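Putative polyketide cyclase (Silicibacter sp. TM1040, PDB 3F8H) is of unknown function but probably binds a small organic molecule in a pocket between its curved sheet and helices, as related polyketide cyclases do. Local coordinates at residues Val47-Asn52 and Ala64-His69; Tyr74-Thr79 and Gln115-Pro120; Gly100-Thr105 and Pro110-Gln115. One frame throughout, in Å; residues are numbered along the deposited sequence. Where two conformers were deposited one is given.

Contact 1 of 3, residues Val47-Asn52 and Ala64-His69; sequences VAHHVN and AAFCAH
H49 and F66 meet ring to ring, the imidazole presenting its edge to the face of the phenyl group. The atom that does the touching is H49 CE1, which lies 3.4 Å above the phenyl plane and over its centre; its closest partner there is F66 CE2, 3.5 Å away. A centroid separation of 4.5 Å and an interplanar angle of 63° identify a T-shaped stack tilted from the perpendicular. Because CE1 sits between the two ring nitrogens, its C-H is probably polarised, which would favour its position over the ring face. Both side chains extend with CG anti to the backbone N (chi1 177° in H49, 164° in F66), and this lets them bridge backbones whose nearest CA atoms, those of H49 and F66, stand 9.8 Å apart. The pair thereby joins strand 47-50 to helix 60-73, the helix packed against this end of the curved sheet of the SnoaL-like alpha+beta fold. Further out, V51 CG2 lies 3.6 Å above one face of the imidazole, toward its rim, and F63, one helical turn before F66, makes a second edge-to-face contact with H49. The backbone of H49 is held by hydrogen bonding to R57 on the adjacent strand 55-58, and the F66 side chain also touches R57. A bound 2-methyl-2,4-pentanediol, probably from the crystallisation liquor, approaches the F66 side chain to about 4 Å.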
loop_
_atom_site.group_PDB
_atom_site.type_symbol
_atom_site.label_atom_id
_atom_site.label_comp_id
_atom_site.label_asym_id
_atom_site.label_seq_id
_atom_site.Cartn_x
_atom_site.Cartn_y
_atom_site.Cartn_z
ATOM N N VAL A 47 -7.146 11.048 15.122
ATOM C CA VAL A 47 -6.436 10.190 14.162
ATOM C C VAL A 47 -6.767 8.691 14.348
ATOM O O VAL A 47 -6.790 8.160 15.459
ATOM C CB VAL A 47 -4.929 10.407 14.221
ATOM C CG1 VAL A 47 -4.378 9.963 15.614
ATOM C CG2 VAL A 47 -4.238 9.700 13.015
ATOM N N ALA A 48 -7.094 8.064 13.219
ATOM C CA ALA A 48 -7.365 6.661 13.130
ATOM C C ALA A 48 -6.199 5.961 12.478
ATOM O O ALA A 48 -5.980 6.056 11.271
ATOM C CB ALA A 48 -8.692 6.370 12.364
ATOM N N HIS A 49 -5.494 5.195 13.319
ATOM C CA HIS A 49 -4.344 4.398 12.939
ATOM C C HIS A 49 -4.819 2.972 12.712
ATOM O O HIS A 49 -5.182 2.224 13.623
ATOM C CB HIS A 49 -3.278 4.499 14.000
ATOM C CG HIS A 49 -2.070 3.657 13.745
ATOM N ND1 HIS A 49 -1.288 3.170 14.777
ATOM C CD2 HIS A 49 -1.503 3.215 12.601
ATOM C CE1 HIS A 49 -0.281 2.486 14.274
ATOM N NE2 HIS A 49 -0.398 2.480 12.956
ATOM N N HIS A 50 -4.863 2.639 11.434
ATOM C CA HIS A 50 -5.375 1.341 10.985
ATOM C C HIS A 50 -4.267 0.318 10.998
ATOM O O HIS A 50 -3.515 0.204 10.048
ATOM C CB HIS A 50 -5.982 1.430 9.578
ATOM C CG HIS A 50 -7.257 2.217 9.521
ATOM N ND1 HIS A 50 -8.420 1.717 8.972
ATOM C CD2 HIS A 50 -7.557 3.460 9.958
ATOM C CE1 HIS A 50 -9.374 2.623 9.064
ATOM N NE2 HIS A 50 -8.877 3.696 9.649
ATOM N N VAL A 51 -4.188 -0.421 12.092
ATOM C CA VAL A 51 -3.173 -1.479 12.210
ATOM C C VAL A 51 -3.732 -2.638 11.386
ATOM O O VAL A 51 -3.068 -3.242 10.536
ATOM C CB VAL A 51 -2.890 -1.822 13.657
ATOM C CG1 VAL A 51 -1.984 -3.059 13.723
ATOM C CG2 VAL A 51 -2.238 -0.571 14.343
ATOM N N ASN A 52 -5.014 -2.835 11.613
ATOM C CA ASN A 52 -5.852 -3.743 10.804
ATOM C C ASN A 52 -7.340 -3.507 11.080
ATOM O O ASN A 52 -7.695 -2.741 11.994
ATOM C CB ASN A 52 -5.479 -5.209 10.996
ATOM C CG ASN A 52 -5.671 -5.673 12.377
ATOM O OD1 ASN A 52 -6.802 -5.678 12.915
ATOM N ND2 ASN A 52 -4.571 -6.114 12.991
ATOM N N ALA A 64 1.266 7.648 20.405
ATOM C CA ALA A 64 2.513 7.851 21.140
ATOM C C ALA A 64 2.989 6.535 21.751
ATOM O O ALA A 64 4.184 6.207 21.687
ATOM C CB ALA A 64 2.357 8.959 22.215
ATOM N N ALA A 65 2.056 5.763 22.297
ATOM C CA ALA A 65 2.397 4.449 22.895
ATOM C C ALA A 65 2.933 3.510 21.820
ATOM O O ALA A 65 3.890 2.766 22.005
ATOM C CB ALA A 65 1.156 3.795 23.595
ATOM N N PHE A 66 2.303 3.608 20.673
ATOM C CA PHE A 66 2.686 2.815 19.508
ATOM C C PHE A 66 4.122 3.164 19.044
ATOM O O PHE A 66 4.927 2.297 18.757
ATOM C CB PHE A 66 1.697 3.014 18.357
ATOM C CG PHE A 66 2.220 2.554 17.041
ATOM C CD1 PHE A 66 2.274 1.218 16.740
ATOM C CD2 PHE A 66 2.671 3.477 16.102
ATOM C CE1 PHE A 66 2.767 0.789 15.522
ATOM C CE2 PHE A 66 3.164 3.056 14.887
ATOM C CZ PHE A 66 3.238 1.706 14.610
ATOM N N CYS A 67 4.435 4.453 19.019
ATOM C CA CYS A 67 5.784 4.888 18.634
ATOM C C CYS A 67 6.807 4.386 19.636
ATOM O O CYS A 67 7.888 3.997 19.263
ATOM C CB CYS A 67 5.866 6.404 18.489
ATOM S SG CYS A 67 4.995 7.024 17.065
ATOM N N ALA A 68 6.437 4.387 20.909
ATOM C CA ALA A 68 7.350 3.902 21.957
ATOM C C ALA A 68 7.640 2.418 21.738
ATOM O O ALA A 68 8.772 1.906 21.880
ATOM C CB ALA A 68 6.779 4.167 23.342
ATOM N N HIS A 69 6.593 1.725 21.361
ATOM C CA HIS A 69 6.710 0.301 21.093
ATOM C C HIS A 69 7.668 0.105 19.921
ATOM O O HIS A 69 8.588 -0.719 19.971
ATOM C CB HIS A 69 5.349 -0.321 20.778
ATOM C CG HIS A 69 5.415 -1.780 20.526
ATOM N ND1 HIS A 69 5.366 -2.705 21.544
ATOM C CD2 HIS A 69 5.560 -2.483 19.376
ATOM C CE1 HIS A 69 5.491 -3.916 21.031
ATOM N NE2 HIS A 69 5.607 -3.811 19.721
#

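Contact 2 of 3, residues Tyr74-Thr79 and Gln115-Pro120; sequences YKEELT and QSYKLP
Y117 and E76 are joined by the one hydrogen bond of this contact: Y117 OH donates to E76 OE2 over 2.7 Å. The carboxylate oxygen receives it on its anti lone pair, turned away from OE1, and lies at the edge of the phenol ring near the ring plane, with carboxylate and ring planes 68° apart. A bound 2-methylpentane-2,4-diol, probably from the crystallisation liquor, also hydrogen-bonds to E76 OE2, so at least two partners grip this oxygen. Van der Waals contact comes from Y74, whose CD1 lies 3.3 Å from Y117 OH; the two tyrosine side chains cross at about a right angle. The Y74 hydroxyl itself is bonded elsewhere, to D106.

The segments belong to strands 74-85 and 115-128, which are not neighbours: strand 91-102 runs between them in the curved mixed sheet of the SnoaL-like fold. The axes of segments 74-79 and 115-120 pass 9.3 Å apart at 32°, so the meeting depends on long side chains reaching over the middle strand at G100, which has no side chain to obstruct them. The chi1 of Y117, 54°, sets CG between the backbone N and the carbonyl carbon, and the ring then extends across toward E76. Aromatic contact continues to helix 141-149, where W144 meets the Y117 ring edge-to-face.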
loop_
_atom_site.group_PDB
_atom_site.type_symbol
_atom_site.label_atom_id
_atom_site.label_comp_id
_atom_site.label_asym_id
_atom_site.label_seq_id
_atom_site.Cartn_x
_atom_site.Cartn_y
_atom_site.Cartn_z
ATOM N N TYR A 74 12.536 -1.620 16.930
ATOM C CA TYR A 74 13.173 -1.347 15.633
ATOM C C TYR A 74 13.851 -0.018 15.527
ATOM O O TYR A 74 13.422 0.954 16.122
ATOM C CB TYR A 74 12.121 -1.312 14.500
ATOM C CG TYR A 74 11.122 -2.434 14.509
ATOM C CD1 TYR A 74 11.422 -3.657 13.952
ATOM C CD2 TYR A 74 9.874 -2.267 15.076
ATOM C CE1 TYR A 74 10.519 -4.685 13.987
ATOM C CE2 TYR A 74 8.979 -3.301 15.139
ATOM C CZ TYR A 74 9.311 -4.511 14.581
ATOM O OH TYR A 74 8.428 -5.559 14.603
ATOM N N LYS A 75 14.912 -0.005 14.731
ATOM C CA LYS A 75 15.531 1.257 14.300
ATOM C C LYS A 75 15.519 1.235 12.785
ATOM O O LYS A 75 16.132 0.365 12.180
ATOM C CB LYS A 75 16.953 1.432 14.798
ATOM C CG LYS A 75 17.583 2.751 14.294
ATOM C CD LYS A 75 16.680 4.020 14.575
ATOM C CE LYS A 75 17.277 5.346 13.975
ATOM N NZ LYS A 75 16.484 6.605 14.202
ATOM N N GLU A 76 14.850 2.217 12.198
ATOM C CA GLU A 76 14.658 2.270 10.765
ATOM C C GLU A 76 14.839 3.643 10.179
ATOM O O GLU A 76 14.603 4.660 10.825
ATOM C CB GLU A 76 13.209 1.869 10.412
ATOM C CG GLU A 76 12.732 0.602 11.009
ATOM C CD GLU A 76 11.342 0.200 10.540
ATOM O OE1 GLU A 76 10.489 1.078 10.272
ATOM O OE2 GLU A 76 11.111 -1.029 10.480
ATOM N N GLU A 77 15.279 3.637 8.931
ATOM C CA GLU A 77 15.346 4.851 8.132
ATOM C C GLU A 77 14.614 4.620 6.805
ATOM O O GLU A 77 14.656 3.548 6.196
ATOM C CB GLU A 77 16.786 5.316 7.927
ATOM C CG GLU A 77 17.453 5.796 9.227
ATOM C CD GLU A 77 16.794 7.077 9.779
ATOM O OE1 GLU A 77 16.404 7.926 8.954
ATOM O OE2 GLU A 77 16.707 7.250 11.018
ATOM N N LEU A 78 13.921 5.645 6.369
ATOM C CA LEU A 78 13.141 5.567 5.149
ATOM C C LEU A 78 13.839 6.339 4.047
ATOM O O LEU A 78 14.273 7.486 4.249
ATOM C CB LEU A 78 11.768 6.138 5.390
ATOM C CG LEU A 78 11.007 5.710 6.656
ATOM C CD1 LEU A 78 9.654 6.482 6.745
ATOM C CD2 LEU A 78 10.789 4.224 6.714
ATOM N N THR A 79 13.965 5.690 2.893
ATOM C CA THR A 79 14.625 6.273 1.728
ATOM C C THR A 79 13.764 6.085 0.497
ATOM O O THR A 79 12.735 5.426 0.567
ATOM C CB THR A 79 15.983 5.618 1.493
ATOM O OG1 THR A 79 15.823 4.182 1.389
ATOM C CG2 THR A 79 16.945 5.951 2.639
ATOM N N GLN A 115 19.103 -8.291 13.527
ATOM C CA GLN A 115 19.057 -8.571 12.083
ATOM C C GLN A 115 18.757 -7.292 11.308
ATOM O O GLN A 115 17.890 -6.506 11.697
ATOM C CB GLN A 115 17.915 -9.537 11.658
ATOM C CG GLN A 115 17.749 -10.851 12.324
ATOM C CD GLN A 115 16.901 -10.759 13.556
ATOM O OE1 GLN A 115 17.043 -9.832 14.361
ATOM N NE2 GLN A 115 16.029 -11.735 13.735
ATOM N N SER A 116 19.432 -7.140 10.175
ATOM C CA SER A 116 19.149 -6.029 9.272
ATOM C C SER A 116 18.106 -6.454 8.228
ATOM O O SER A 116 17.926 -7.644 7.897
ATOM C CB SER A 116 20.439 -5.501 8.626
ATOM O OG SER A 116 20.838 -6.334 7.574
ATOM N N TYR A 117 17.355 -5.483 7.752
ATOM C CA TYR A 117 16.367 -5.754 6.742
ATOM C C TYR A 117 16.169 -4.534 5.838
ATOM O O TYR A 117 16.458 -3.379 6.192
ATOM C CB TYR A 117 15.021 -6.179 7.372
ATOM C CG TYR A 117 14.471 -5.186 8.414
ATOM C CD1 TYR A 117 14.785 -5.348 9.749
ATOM C CD2 TYR A 117 13.697 -4.087 8.058
ATOM C CE1 TYR A 117 14.306 -4.462 10.728
ATOM C CE2 TYR A 117 13.222 -3.169 9.044
ATOM C CZ TYR A 117 13.549 -3.373 10.369
ATOM O OH TYR A 117 13.125 -2.520 11.372
ATOM N N LYS A 118 15.671 -4.823 4.659
ATOM C CA LYS A 118 15.384 -3.772 3.691
ATOM C C LYS A 118 14.159 -4.172 2.911
ATOM O O LYS A 118 14.097 -5.254 2.341
ATOM C CB LYS A 118 16.547 -3.532 2.730
ATOM C CG LYS A 118 16.316 -2.359 1.777
ATOM C CD LYS A 118 17.292 -2.307 0.595
ATOM C CE LYS A 118 18.671 -1.812 0.980
ATOM N NZ LYS A 118 19.624 -1.643 -0.167
ATOM N N LEU A 119 13.169 -3.307 2.905
ATOM C CA LEU A 119 11.984 -3.657 2.158
ATOM C C LEU A 119 11.113 -2.476 1.826
ATOM O O LEU A 119 11.087 -1.476 2.540
ATOM C CB LEU A 119 11.169 -4.719 2.896
ATOM C CG LEU A 119 10.412 -4.264 4.118
ATOM C CD1 LEU A 119 9.497 -5.362 4.549
ATOM C CD2 LEU A 119 11.353 -3.851 5.207
ATOM N N PRO A 120 10.400 -2.602 0.716
ATOM C CA PRO A 120 9.492 -1.591 0.287
ATOM C C PRO A 120 8.291 -1.584 1.183
ATOM O O PRO A 120 7.985 -2.581 1.814
ATOM C CB PRO A 120 9.099 -2.028 -1.129
ATOM C CG PRO A 120 9.838 -3.254 -1.422
ATOM C CD PRO A 120 10.537 -3.712 -0.244
#

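Contact 3 of 3, residues Gly100-Thr105 and Pro110-Gln115; sequences GTYLAT and PEARQQ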
loop_
_atom_site.group_PDB
_atom_site.type_symbol
_atom_site.label_atom_id
_atom_site.label_comp_id
_atom_site.label_asym_id
_atom_site.label_seq_id
_atom_site.Cartn_x
_atom_site.Cartn_y
_atom_site.Cartn_z
ATOM N N GLY A 100 16.218 -1.158 8.107
ATOM C CA GLY A 100 16.312 -1.281 9.567
ATOM C C GLY A 100 17.122 -2.398 10.178
ATOM O O GLY A 100 17.697 -3.223 9.522
ATOM N N THR A 101 17.084 -2.363 11.500
ATOM C CA THR A 101 17.676 -3.341 12.406
ATOM C C THR A 101 16.623 -3.724 13.430
ATOM O O THR A 101 15.954 -2.869 14.011
ATOM C CB THR A 101 18.874 -2.733 13.121
ATOM O OG1 THR A 101 19.754 -2.205 12.122
ATOM C CG2 THR A 101 19.658 -3.790 14.005
ATOM N N TYR A 102 16.487 -5.028 13.626
ATOM C CA TYR A 102 15.504 -5.597 14.573
ATOM C C TYR A 102 16.195 -5.719 15.919
ATOM O O TYR A 102 17.053 -6.601 16.155
ATOM C CB TYR A 102 14.955 -6.892 14.000
ATOM C CG TYR A 102 13.809 -7.547 14.721
ATOM C CD1 TYR A 102 12.918 -6.826 15.491
ATOM C CD2 TYR A 102 13.567 -8.893 14.539
ATOM C CE1 TYR A 102 11.835 -7.461 16.100
ATOM C CE2 TYR A 102 12.529 -9.526 15.141
ATOM C CZ TYR A 102 11.654 -8.824 15.916
ATOM O OH TYR A 102 10.601 -9.517 16.491
ATOM N N LEU A 103 15.828 -4.772 16.782
ATOM C CA LEU A 103 16.467 -4.552 18.094
ATOM C C LEU A 103 15.931 -5.396 19.221
ATOM O O LEU A 103 16.681 -5.900 20.036
ATOM C CB LEU A 103 16.309 -3.090 18.517
ATOM C CG LEU A 103 16.773 -1.991 17.555
ATOM C CD1 LEU A 103 16.376 -0.630 18.125
ATOM C CD2 LEU A 103 18.279 -2.109 17.319
ATOM N N ALA A 104 14.618 -5.505 19.279
ATOM C CA ALA A 104 13.971 -6.282 20.331
ATOM C C ALA A 104 12.719 -6.940 19.830
ATOM O O ALA A 104 12.020 -6.409 19.000
ATOM C CB ALA A 104 13.690 -5.396 21.585
ATOM N N THR A 105 12.441 -8.115 20.349
ATOM C CA THR A 105 11.327 -8.925 19.852
ATOM C C THR A 105 9.958 -8.297 19.975
ATOM O O THR A 105 9.569 -7.763 21.021
ATOM C CB THR A 105 11.325 -10.312 20.509
ATOM O OG1 THR A 105 12.603 -10.915 20.309
ATOM C CG2 THR A 105 10.239 -11.218 19.925
ATOM N N PRO A 110 9.367 -13.020 14.763
ATOM C CA PRO A 110 10.515 -13.788 15.227
ATOM C C PRO A 110 11.397 -13.088 16.231
ATOM O O PRO A 110 11.276 -11.892 16.493
ATOM C CB PRO A 110 11.321 -14.053 13.962
ATOM C CG PRO A 110 10.368 -13.851 12.828
ATOM C CD PRO A 110 9.320 -12.893 13.297
ATOM N N GLU A 111 12.327 -13.864 16.751
ATOM C CA GLU A 111 13.243 -13.365 17.770
ATOM C C GLU A 111 14.167 -12.320 17.192
ATOM O O GLU A 111 14.738 -12.488 16.126
ATOM C CB GLU A 111 14.052 -14.499 18.389
ATOM C CG GLU A 111 15.031 -14.048 19.487
ATOM C CD GLU A 111 15.926 -15.188 19.978
ATOM O OE1 GLU A 111 15.560 -16.359 19.770
ATOM O OE2 GLU A 111 16.990 -14.912 20.575
ATOM N N ALA A 112 14.289 -11.216 17.918
ATOM C CA ALA A 112 15.214 -10.122 17.524
ATOM C C ALA A 112 16.640 -10.562 17.840
ATOM O O ALA A 112 16.927 -11.069 18.912
ATOM C CB ALA A 112 14.898 -8.820 18.251
ATOM N N ARG A 113 17.517 -10.350 16.869
ATOM C CA ARG A 113 18.931 -10.699 16.996
ATOM C C ARG A 113 19.790 -9.664 16.285
ATOM O O ARG A 113 20.883 -9.950 15.839
ATOM C CB ARG A 113 19.204 -12.097 16.401
ATOM C CG ARG A 113 18.408 -13.223 17.053
ATOM C CD ARG A 113 18.651 -14.580 16.378
ATOM N NE ARG A 113 17.992 -14.700 15.071
ATOM C CZ ARG A 113 18.606 -14.529 13.900
ATOM N NH1 ARG A 113 19.908 -14.271 13.862
ATOM N NH2 ARG A 113 17.921 -14.651 12.760
ATOM N N GLN A 114 19.249 -8.462 16.197
ATOM C CA GLN A 114 19.894 -7.309 15.568
ATOM C C GLN A 114 20.054 -7.550 14.081
ATOM O O GLN A 114 21.012 -7.108 13.470
ATOM C CB GLN A 114 21.227 -6.986 16.206
ATOM C CG GLN A 114 21.187 -7.010 17.714
ATOM C CD GLN A 114 20.156 -6.088 18.283
ATOM O OE1 GLN A 114 20.097 -4.909 17.916
ATOM N NE2 GLN A 114 19.328 -6.607 19.204
ATOM N N GLN A 115 19.103 -8.291 13.527
ATOM C CA GLN A 115 19.057 -8.571 12.083
ATOM C C GLN A 115 18.757 -7.292 11.308
ATOM O O GLN A 115 17.890 -6.506 11.697
ATOM C CB GLN A 115 17.915 -9.537 11.658
ATOM C CG GLN A 115 17.749 -10.851 12.324
ATOM C CD GLN A 115 16.901 -10.759 13.556
ATOM O OE1 GLN A 115 17.043 -9.832 14.361
ATOM N NE2 GLN A 115 16.029 -11.735 13.735
HETATM O O HOH W 1 15.657 -11.465 21.414
#
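The connection between strands 91-102 and 115-128 of the sheet is a long, irregular beta hairpin loop that folds back on the Y102 ring, with A112 against its face. A112 CB lies 3.7 Å from the centroid of that ring and only 2° off the ring normal, a CH-pi contact centred over the face. At the ring's edge, Y102 OH lies 2.5 Å from P110 O, shorter than a normal hydrogen bond and so of doubtful exact length; it also bonds to D106 N. The side chain of Q115 runs alongside, its amide plane 27° from the ring plane. That amide braces its own segment: NE2 donates to E111 O at 2.8 Å, and OE1 accepts from R113 N.

Y102 N donates to Q115 O (2.8 Å); the return bond from Q114 N to Y102 O is weak. Beyond it, side chains take over. T105 OG1 accepts a nearly straight bond from A112 N (2.9 Å, 177°), and a water that donates to A112 O also reaches T105 OG1. Q114 bends at chi2, which folds its amide back so that NE2 donates to L103 O at 2.9 Å. The arrangement is an irregular hairpin connection between antiparallel neighbours of the SnoaL-like sheet, its loop held by side-chain-to-backbone bonds and packed on W144 of helix 141-149.

Contacts 2 and 3 adjoin, with centres 11 Å apart: they share Q115, and contact 3 is nested within the chain loop that contact 2 closes. Strand 91-102 links them through probable hydrogen bonds from Y117 N to G100 O (2.9 Å) and from T101 N to K75 O (3.0 Å), while Y74 CE1 packs on Y102 CD1 at 3.6 Å. Contact 1 does not touch the others, nearest atoms being about 5 Å from contact 2 and 6 Å from contact 3, with centres 18 and 20 Å away, although helix 60-73 leads directly into strand 74-85. Diol molecules lie near F66 of contact 1 and E76 of contact 2, consistent with a pocket between them, whose natural ligand is unknown.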